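Local coordinates for putative transcriptional regulator (Bacillus cytotoxicus NVH 391-98, PDB 3K4H), which probably regulates transcription as a LacI-family regulator whose periplasmic-binding-protein-like domain senses a sugar, here a glucose-containing glycan bound in its cleft, at residues Thr194-Leu208 with Val222-Ala236. Sequence-based numbering, arbitrary orientation.
Sequences TAIMATDDLIGLGVL and VSIVSFNNALLSEIA. With GLC (alpha-D-glucopyranose), chain C.
Strands 195-198 and 223-227 run parallel, 15° apart with axes 4.6 Å from each other, and four backbone hydrogen bonds join them, from Ser223 N to Thr194 O at the start to Ala198 N to Val225 O at the end. Helix 201-208 then turns back antiparallel over the face carrying Ile196 and Ile224. Val207 CG1 lies 3.9 Å from Ile224 CD1, the two branches passing head to tail, while Leu208 reaches the same methyl through CG. Leu205 forks onto segment 231-236: CD1 meets Leu232 CB and CD2 meets Ala236 CB. A chi1 of -81° swings the Asp201 carboxylate across to the loop 228-230 that follows strand 223-227, where OD2 accepts from Ala230 N at 2.7 Å on the anti side, tilted 19° out of the carboxylate plane; OD1 is hydrogen-bonded to Thr242 OG1. Asp200 caps the helix, OD2 taking Leu202 N, and its OD1 accepts from glucose O1 at 2.7 Å. The C-terminal ends of the two parallel strands, where Asn228 also lines the glycan pocket, are the usual binding edge of such domains. The beta-alpha-beta unit sits mid-sheet between strands 134-138 and 241-244, with helix 115-128 packed on Met197 and Val225 and helix 176-187 on Ile196 and Val207.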
ATOM      1  N   THR A 194     -12.121 -10.505  25.171  1.00 44.98           N
ATOM      2  CA  THR A 194     -11.550  -9.531  26.111  1.00 43.15           C
ATOM      3  C   THR A 194     -11.031  -8.251  25.421  1.00 42.05           C
ATOM      4  O   THR A 194     -10.859  -7.234  26.052  1.00 41.50           O
ATOM      5  CB  THR A 194     -10.441 -10.150  26.985  1.00 42.78           C
ATOM      6  OG1 THR A 194      -9.310 -10.470  26.177  1.00 41.53           O
ATOM      7  CG2 THR A 194     -10.910 -11.404  27.647  1.00 40.99           C
ATOM      8  N   ALA A 195     -10.762  -8.310  24.126  1.00 42.36           N
ATOM      9  CA  ALA A 195     -10.436  -7.103  23.364  1.00 42.74           C
ATOM     10  C   ALA A 195     -11.389  -7.031  22.169  1.00 44.05           C
ATOM     11  O   ALA A 195     -11.943  -8.068  21.748  1.00 43.96           O
ATOM     12  CB  ALA A 195      -8.965  -7.100  22.912  1.00 41.72           C
ATOM     13  N   ILE A 196     -11.591  -5.810  21.664  1.00 44.29           N
ATOM     14  CA  ILE A 196     -12.483  -5.525  20.551  1.00 44.66           C
ATOM     15  C   ILE A 196     -11.888  -4.489  19.566  1.00 47.49           C
ATOM     16  O   ILE A 196     -11.422  -3.421  19.967  1.00 46.70           O
ATOM     17  CB  ILE A 196     -13.827  -5.009  21.069  1.00 42.91           C
ATOM     18  CG1 ILE A 196     -14.540  -6.093  21.896  1.00 40.78           C
ATOM     19  CG2 ILE A 196     -14.702  -4.524  19.935  1.00 39.55           C
ATOM     20  CD1 ILE A 196     -15.818  -5.627  22.671  1.00 41.31           C
HETATM   21  N   MSE A 197     -11.905  -4.806  18.271  1.00 51.07           N
HETATM   22  CA  MSE A 197     -11.526  -3.828  17.262  1.00 54.51           C
HETATM   23  C   MSE A 197     -12.754  -3.342  16.517  1.00 53.30           C
HETATM   24  O   MSE A 197     -13.488  -4.115  15.927  1.00 53.09           O
HETATM   25  CB  MSE A 197     -10.484  -4.387  16.295  1.00 59.34           C
HETATM   26  CG  MSE A 197      -9.914  -3.355  15.312  1.00 59.87           C
HETATM   27 SE   MSE A 197      -8.597  -4.167  14.051  1.00 67.35          SE
HETATM   28  CE  MSE A 197      -9.858  -4.702  12.653  1.00 60.22           C
ATOM     29  N   ALA A 198     -12.965  -2.035  16.565  1.00 52.52           N
ATOM     30  CA  ALA A 198     -14.053  -1.390  15.869  1.00 50.75           C
ATOM     31  C   ALA A 198     -13.483  -0.685  14.670  1.00 48.73           C
ATOM     32  O   ALA A 198     -12.473  -0.010  14.766  1.00 47.80           O
ATOM     33  CB  ALA A 198     -14.702  -0.414  16.776  1.00 51.55           C
ATOM     34  N   THR A 199     -14.125  -0.861  13.528  1.00 48.97           N
ATOM     35  CA  THR A 199     -13.630  -0.294  12.272  1.00 49.37           C
ATOM     36  C   THR A 199     -14.025   1.178  12.097  1.00 49.44           C
ATOM     37  O   THR A 199     -13.616   1.804  11.129  1.00 48.68           O
ATOM     38  CB  THR A 199     -14.120  -1.092  11.080  1.00 49.54           C
ATOM     39  OG1 THR A 199     -15.547  -1.194  11.144  1.00 50.81           O
ATOM     40  CG2 THR A 199     -13.521  -2.488  11.090  1.00 49.78           C
ATOM     41  N   ASP A 200     -14.773   1.725  13.065  1.00 50.19           N
ATOM     42  CA  ASP A 200     -15.215   3.116  13.050  1.00 51.65           C
ATOM     43  C   ASP A 200     -15.483   3.667  14.467  1.00 51.56           C
ATOM     44  O   ASP A 200     -16.185   3.037  15.257  1.00 52.21           O
ATOM     45  CB  ASP A 200     -16.492   3.214  12.209  1.00 53.72           C
ATOM     46  CG  ASP A 200     -16.983   4.635  12.041  1.00 68.34           C
ATOM     47  OD1 ASP A 200     -16.942   5.096  10.891  1.00 55.63           O
ATOM     48  OD2 ASP A 200     -17.407   5.293  13.026  1.00 54.69           O
ATOM     49  N   ASP A 201     -14.968   4.860  14.763  1.00 51.08           N
ATOM     50  CA  ASP A 201     -15.175   5.527  16.054  1.00 50.45           C
ATOM     51  C   ASP A 201     -16.623   5.587  16.527  1.00 50.40           C
ATOM     52  O   ASP A 201     -16.878   5.499  17.724  1.00 50.73           O
ATOM     53  CB  ASP A 201     -14.560   6.927  16.044  1.00 50.72           C
ATOM     54  CG  ASP A 201     -13.051   6.902  16.285  1.00 64.48           C
ATOM     55  OD1 ASP A 201     -12.498   5.801  16.428  1.00 51.68           O
ATOM     56  OD2 ASP A 201     -12.395   7.961  16.350  1.00 51.05           O
ATOM     57  N   LEU A 202     -17.577   5.739  15.613  1.00 50.17           N
ATOM     58  CA  LEU A 202     -18.984   5.745  16.024  1.00 49.48           C
ATOM     59  C   LEU A 202     -19.317   4.475  16.771  1.00 50.46           C
ATOM     60  O   LEU A 202     -19.992   4.523  17.799  1.00 51.38           O
ATOM     61  CB  LEU A 202     -19.941   5.916  14.849  1.00 47.38           C
ATOM     62  CG  LEU A 202     -20.111   7.385  14.461  1.00 64.13           C
ATOM     63  CD1 LEU A 202     -21.179   7.547  13.369  1.00 46.02           C
ATOM     64  CD2 LEU A 202     -20.368   8.293  15.698  1.00 46.39           C
ATOM     65  N   ILE A 203     -18.830   3.356  16.242  1.00 50.00           N
ATOM     66  CA  ILE A 203     -19.058   2.042  16.803  1.00 49.90           C
ATOM     67  C   ILE A 203     -18.252   1.906  18.095  1.00 49.73           C
ATOM     68  O   ILE A 203     -18.705   1.295  19.046  1.00 49.78           O
ATOM     69  CB  ILE A 203     -18.627   0.946  15.812  1.00 50.04           C
ATOM     70  CG1 ILE A 203     -19.252   1.208  14.433  1.00 55.60           C
ATOM     71  CG2 ILE A 203     -19.011  -0.434  16.336  1.00 54.91           C
ATOM     72  CD1 ILE A 203     -18.802   0.263  13.326  1.00 49.48           C
ATOM     73  N   GLY A 204     -17.055   2.487  18.115  1.00 48.93           N
ATOM     74  CA  GLY A 204     -16.206   2.492  19.295  1.00 47.33           C
ATOM     75  C   GLY A 204     -16.920   3.199  20.418  1.00 46.35           C
ATOM     76  O   GLY A 204     -16.969   2.715  21.552  1.00 46.34           O
ATOM     77  N   LEU A 205     -17.514   4.338  20.100  1.00 45.61           N
ATOM     78  CA  LEU A 205     -18.081   5.170  21.146  1.00 45.42           C
ATOM     79  C   LEU A 205     -19.279   4.462  21.725  1.00 45.75           C
ATOM     80  O   LEU A 205     -19.507   4.518  22.936  1.00 46.59           O
ATOM     81  CB  LEU A 205     -18.406   6.588  20.641  1.00 44.97           C
ATOM     82  CG  LEU A 205     -17.100   7.387  20.460  1.00 61.97           C
ATOM     83  CD1 LEU A 205     -17.297   8.622  19.627  1.00 44.73           C
ATOM     84  CD2 LEU A 205     -16.419   7.727  21.809  1.00 44.89           C
ATOM     85  N   GLY A 206     -20.015   3.765  20.857  1.00 44.54           N
ATOM     86  CA  GLY A 206     -21.184   3.038  21.263  1.00 43.40           C
ATOM     87  C   GLY A 206     -20.807   1.814  22.058  1.00 43.09           C
ATOM     88  O   GLY A 206     -21.505   1.442  22.991  1.00 43.60           O
ATOM     89  N   VAL A 207     -19.712   1.174  21.682  1.00 42.51           N
ATOM     90  CA  VAL A 207     -19.267  -0.022  22.352  1.00 42.80           C
ATOM     91  C   VAL A 207     -19.014   0.398  23.798  1.00 43.68           C
ATOM     92  O   VAL A 207     -19.601  -0.175  24.724  1.00 44.61           O
ATOM     93  CB  VAL A 207     -18.023  -0.654  21.628  1.00 43.11           C
ATOM     94  CG1 VAL A 207     -17.225  -1.581  22.529  1.00 38.84           C
ATOM     95  CG2 VAL A 207     -18.466  -1.442  20.379  1.00 39.05           C
ATOM     96  N   LEU A 208     -18.206   1.449  23.977  1.00 42.92           N
ATOM     97  CA  LEU A 208     -17.927   2.044  25.281  1.00 41.86           C
ATOM     98  C   LEU A 208     -19.146   2.311  26.144  1.00 41.43           C
ATOM     99  O   LEU A 208     -19.169   1.953  27.302  1.00 42.66           O
ATOM    100  CB  LEU A 208     -17.231   3.367  25.100  1.00 42.66           C
ATOM    101  CG  LEU A 208     -15.773   3.505  25.420  1.00 48.83           C
ATOM    102  CD1 LEU A 208     -15.472   4.963  25.239  1.00 43.55           C
ATOM    103  CD2 LEU A 208     -15.541   3.099  26.896  1.00 44.52           C
ATOM    104  N   VAL A 222     -12.309  -4.905  29.365  1.00 45.48           N
ATOM    105  CA  VAL A 222     -12.304  -5.070  27.917  1.00 44.11           C
ATOM    106  C   VAL A 222     -11.500  -3.951  27.324  1.00 43.05           C
ATOM    107  O   VAL A 222     -11.716  -2.796  27.674  1.00 43.28           O
ATOM    108  CB  VAL A 222     -13.727  -5.009  27.311  1.00 44.12           C
ATOM    109  CG1 VAL A 222     -13.672  -5.103  25.808  1.00 49.90           C
ATOM    110  CG2 VAL A 222     -14.583  -6.114  27.820  1.00 49.90           C
ATOM    111  N   SER A 223     -10.572  -4.297  26.438  1.00 42.24           N
ATOM    112  CA  SER A 223      -9.817  -3.317  25.675  1.00 42.76           C
ATOM    113  C   SER A 223     -10.511  -3.056  24.329  1.00 44.08           C
ATOM    114  O   SER A 223     -11.027  -3.986  23.687  1.00 44.71           O
ATOM    115  CB  SER A 223      -8.379  -3.804  25.441  1.00 42.52           C
ATOM    116  OG  SER A 223      -7.707  -4.057  26.660  1.00 62.95           O
ATOM    117  N   ILE A 224     -10.509  -1.796  23.909  1.00 44.16           N
ATOM    118  CA  ILE A 224     -11.098  -1.379  22.646  1.00 44.36           C
ATOM    119  C   ILE A 224     -10.052  -0.607  21.848  1.00 43.81           C
ATOM    120  O   ILE A 224      -9.448   0.315  22.384  1.00 44.68           O
ATOM    121  CB  ILE A 224     -12.251  -0.368  22.877  1.00 44.99           C
ATOM    122  CG1 ILE A 224     -13.337  -0.932  23.785  1.00 57.75           C
ATOM    123  CG2 ILE A 224     -12.841   0.116  21.561  1.00 57.70           C
ATOM    124  CD1 ILE A 224     -14.275   0.175  24.298  1.00 44.96           C
ATOM    125  N   VAL A 225      -9.853  -0.957  20.579  1.00 42.55           N
ATOM    126  CA  VAL A 225      -9.233  -0.044  19.636  1.00 42.35           C
ATOM    127  C   VAL A 225     -10.224   0.193  18.508  1.00 43.96           C
ATOM    128  O   VAL A 225     -10.949  -0.744  18.125  1.00 45.16           O
ATOM    129  CB  VAL A 225      -7.958  -0.592  19.015  1.00 41.50           C
ATOM    130  CG1 VAL A 225      -7.333   0.482  18.147  1.00 27.52           C
ATOM    131  CG2 VAL A 225      -6.977  -1.018  20.088  1.00 27.32           C
ATOM    132  N   SER A 226     -10.261   1.391  17.965  1.00 43.08           N
ATOM    133  CA  SER A 226     -11.131   1.760  16.881  1.00 42.93           C
ATOM    134  C   SER A 226     -10.377   2.556  15.852  1.00 43.81           C
ATOM    135  O   SER A 226      -9.219   2.760  15.954  1.00 44.68           O
ATOM    136  CB  SER A 226     -12.297   2.559  17.380  1.00 43.32           C
ATOM    137  OG  SER A 226     -12.382   3.755  16.678  1.00 53.78           O
ATOM    138  N   PHE A 227     -11.058   3.033  14.847  1.00 43.93           N
ATOM    139  CA  PHE A 227     -10.422   3.677  13.730  1.00 44.11           C
ATOM    140  C   PHE A 227     -10.975   5.037  13.453  1.00 45.11           C
ATOM    141  O   PHE A 227     -12.081   5.294  13.704  1.00 44.97           O
ATOM    142  CB  PHE A 227     -10.685   2.883  12.488  1.00 43.56           C
ATOM    143  CG  PHE A 227      -9.665   1.896  12.174  1.00 31.58           C
ATOM    144  CD1 PHE A 227      -8.684   2.169  11.315  1.00 42.75           C
ATOM    145  CD2 PHE A 227      -9.727   0.658  12.676  1.00 43.02           C
ATOM    146  CE1 PHE A 227      -7.770   1.240  11.027  1.00 31.58           C
ATOM    147  CE2 PHE A 227      -8.804  -0.247  12.379  1.00 31.43           C
ATOM    148  CZ  PHE A 227      -7.838   0.043  11.563  1.00 42.13           C
ATOM    149  N   ASN A 228     -10.165   5.888  12.874  1.00 45.79           N
ATOM    150  CA  ASN A 228     -10.521   7.217  12.426  1.00 46.73           C
ATOM    151  C   ASN A 228     -10.339   8.453  13.274  1.00 49.11           C
ATOM    152  O   ASN A 228     -10.356   9.499  12.754  1.00 50.36           O
ATOM    153  CB  ASN A 228     -12.014   7.202  12.238  1.00 46.17           C
ATOM    154  CG  ASN A 228     -12.464   6.566  10.975  1.00 49.93           C
ATOM    155  OD1 ASN A 228     -13.634   6.533  10.705  1.00 46.36           O
ATOM    156  ND2 ASN A 228     -11.563   6.066  10.204  1.00 46.16           N
ATOM    157  N   ASN A 229     -10.006   8.385  14.527  1.00 49.72           N
ATOM    158  CA  ASN A 229      -9.698   9.612  15.204  1.00 49.49           C
ATOM    159  C   ASN A 229     -10.687  10.741  15.230  1.00 49.74           C
ATOM    160  O   ASN A 229     -10.335  11.865  15.077  1.00 50.21           O
ATOM    161  CB  ASN A 229      -8.379  10.124  14.743  1.00 49.29           C
ATOM    162  CG  ASN A 229      -7.797  11.086  15.681  1.00 53.76           C
ATOM    163  OD1 ASN A 229      -8.384  11.429  16.663  1.00 49.02           O
ATOM    164  ND2 ASN A 229      -6.640  11.541  15.378  1.00 48.68           N
ATOM    165  N   ALA A 230     -11.932  10.443  15.436  1.00 50.15           N
ATOM    166  CA  ALA A 230     -12.928  11.461  15.528  1.00 51.46           C
ATOM    167  C   ALA A 230     -12.702  12.298  16.718  1.00 54.52           C
ATOM    168  O   ALA A 230     -12.284  11.849  17.727  1.00 55.45           O
ATOM    169  CB  ALA A 230     -14.218  10.869  15.647  1.00 51.27           C
ATOM    170  N   LEU A 231     -13.039  13.545  16.617  1.00 56.63           N
ATOM    171  CA  LEU A 231     -12.784  14.449  17.681  1.00 57.80           C
ATOM    172  C   LEU A 231     -13.439  13.900  18.879  1.00 58.38           C
ATOM    173  O   LEU A 231     -13.024  14.113  19.962  1.00 58.87           O
ATOM    174  CB  LEU A 231     -13.431  15.758  17.353  1.00 58.47           C
ATOM    175  CG  LEU A 231     -13.458  16.761  18.475  1.00 75.77           C
ATOM    176  CD1 LEU A 231     -12.161  17.450  18.490  1.00 59.85           C
ATOM    177  CD2 LEU A 231     -14.531  17.740  18.260  1.00 59.21           C
ATOM    178  N   LEU A 232     -14.521  13.218  18.688  1.00 58.56           N
ATOM    179  CA  LEU A 232     -15.237  12.644  19.822  1.00 59.06           C
ATOM    180  C   LEU A 232     -14.417  11.581  20.549  1.00 57.98           C
ATOM    181  O   LEU A 232     -14.557  11.393  21.754  1.00 57.54           O
ATOM    182  CB  LEU A 232     -16.570  12.056  19.362  1.00 60.11           C
ATOM    183  CG  LEU A 232     -17.700  12.997  18.928  1.00 88.71           C
ATOM    184  CD1 LEU A 232     -18.592  12.367  17.821  1.00 60.75           C
ATOM    185  CD2 LEU A 232     -18.514  13.427  20.142  1.00 60.27           C
ATOM    186  N   SER A 233     -13.559  10.894  19.815  1.00 57.37           N
ATOM    187  CA  SER A 233     -12.734   9.871  20.421  1.00 57.00           C
ATOM    188  C   SER A 233     -11.747  10.454  21.436  1.00 57.23           C
ATOM    189  O   SER A 233     -11.336   9.747  22.345  1.00 57.98           O
ATOM    190  CB  SER A 233     -11.997   9.046  19.358  1.00 56.54           C
ATOM    191  OG  SER A 233     -10.905   9.769  18.801  1.00 42.56           O
ATOM    192  N   GLU A 234     -11.375  11.726  21.280  1.00 56.81           N
ATOM    193  CA  GLU A 234     -10.369  12.377  22.135  1.00 56.70           C
ATOM    194  C   GLU A 234     -10.888  12.638  23.542  1.00 56.52           C
ATOM    195  O   GLU A 234     -10.132  12.680  24.517  1.00 56.06           O
ATOM    196  CB  GLU A 234      -9.910  13.695  21.514  1.00 56.97           C
ATOM    197  CG  GLU A 234      -8.883  13.515  20.414  1.00 81.39           C
ATOM    198  CD  GLU A 234      -8.611  14.788  19.620  1.00 58.23           C
ATOM    199  OE1 GLU A 234      -8.038  15.741  20.195  1.00 81.75           O
ATOM    200  OE2 GLU A 234      -8.951  14.824  18.412  1.00 81.72           O
ATOM    201  N   ILE A 235     -12.205  12.747  23.626  1.00 56.77           N
ATOM    202  CA  ILE A 235     -12.896  13.280  24.786  1.00 56.18           C
ATOM    203  C   ILE A 235     -13.830  12.249  25.435  1.00 54.82           C
ATOM    204  O   ILE A 235     -14.505  12.546  26.435  1.00 55.18           O
ATOM    205  CB  ILE A 235     -13.628  14.579  24.348  1.00 56.72           C
ATOM    206  CG1 ILE A 235     -13.291  15.733  25.286  1.00 54.85           C
ATOM    207  CG2 ILE A 235     -15.102  14.359  23.951  1.00 53.54           C
ATOM    208  CD1 ILE A 235     -12.038  16.493  24.834  1.00 57.42           C
ATOM    209  N   ALA A 236     -13.813  11.059  24.894  1.00 52.75           N
ATOM    210  CA  ALA A 236     -14.612   9.996  25.383  1.00 51.72           C
ATOM    211  C   ALA A 236     -14.019   9.660  26.678  1.00 51.86           C
ATOM    212  O   ALA A 236     -12.878   9.916  26.904  1.00 52.36           O
ATOM    213  CB  ALA A 236     -14.493   8.861  24.504  1.00 51.33           C
TER
HETATM  214  C1  GLC C   1     -16.421   5.394   7.942  0.80 67.14           C
HETATM  215  C2  GLC C   1     -16.935   5.739   6.554  0.80 65.21           C
HETATM  216  C3  GLC C   1     -16.173   4.947   5.515  0.80 67.30           C
HETATM  217  C4  GLC C   1     -14.720   5.363   5.658  0.80 65.06           C
HETATM  218  C5  GLC C   1     -14.196   4.864   7.006  0.80 67.42           C
HETATM  219  C6  GLC C   1     -12.750   5.345   7.228  0.80 65.26           C
HETATM  220  O1  GLC C   1     -16.929   4.139   8.315  0.80 65.50           O
HETATM  221  O2  GLC C   1     -18.300   5.412   6.468  0.80 67.57           O
HETATM  222  O3  GLC C   1     -16.703   5.206   4.230  0.80 65.33           O
HETATM  223  O4  GLC C   1     -13.919   4.843   4.620  0.80 67.28           O
HETATM  224  O5  GLC C   1     -15.007   5.340   8.066  0.80 65.29           O
HETATM  225  O6  GLC C   1     -12.005   4.467   8.042  0.80 67.43           O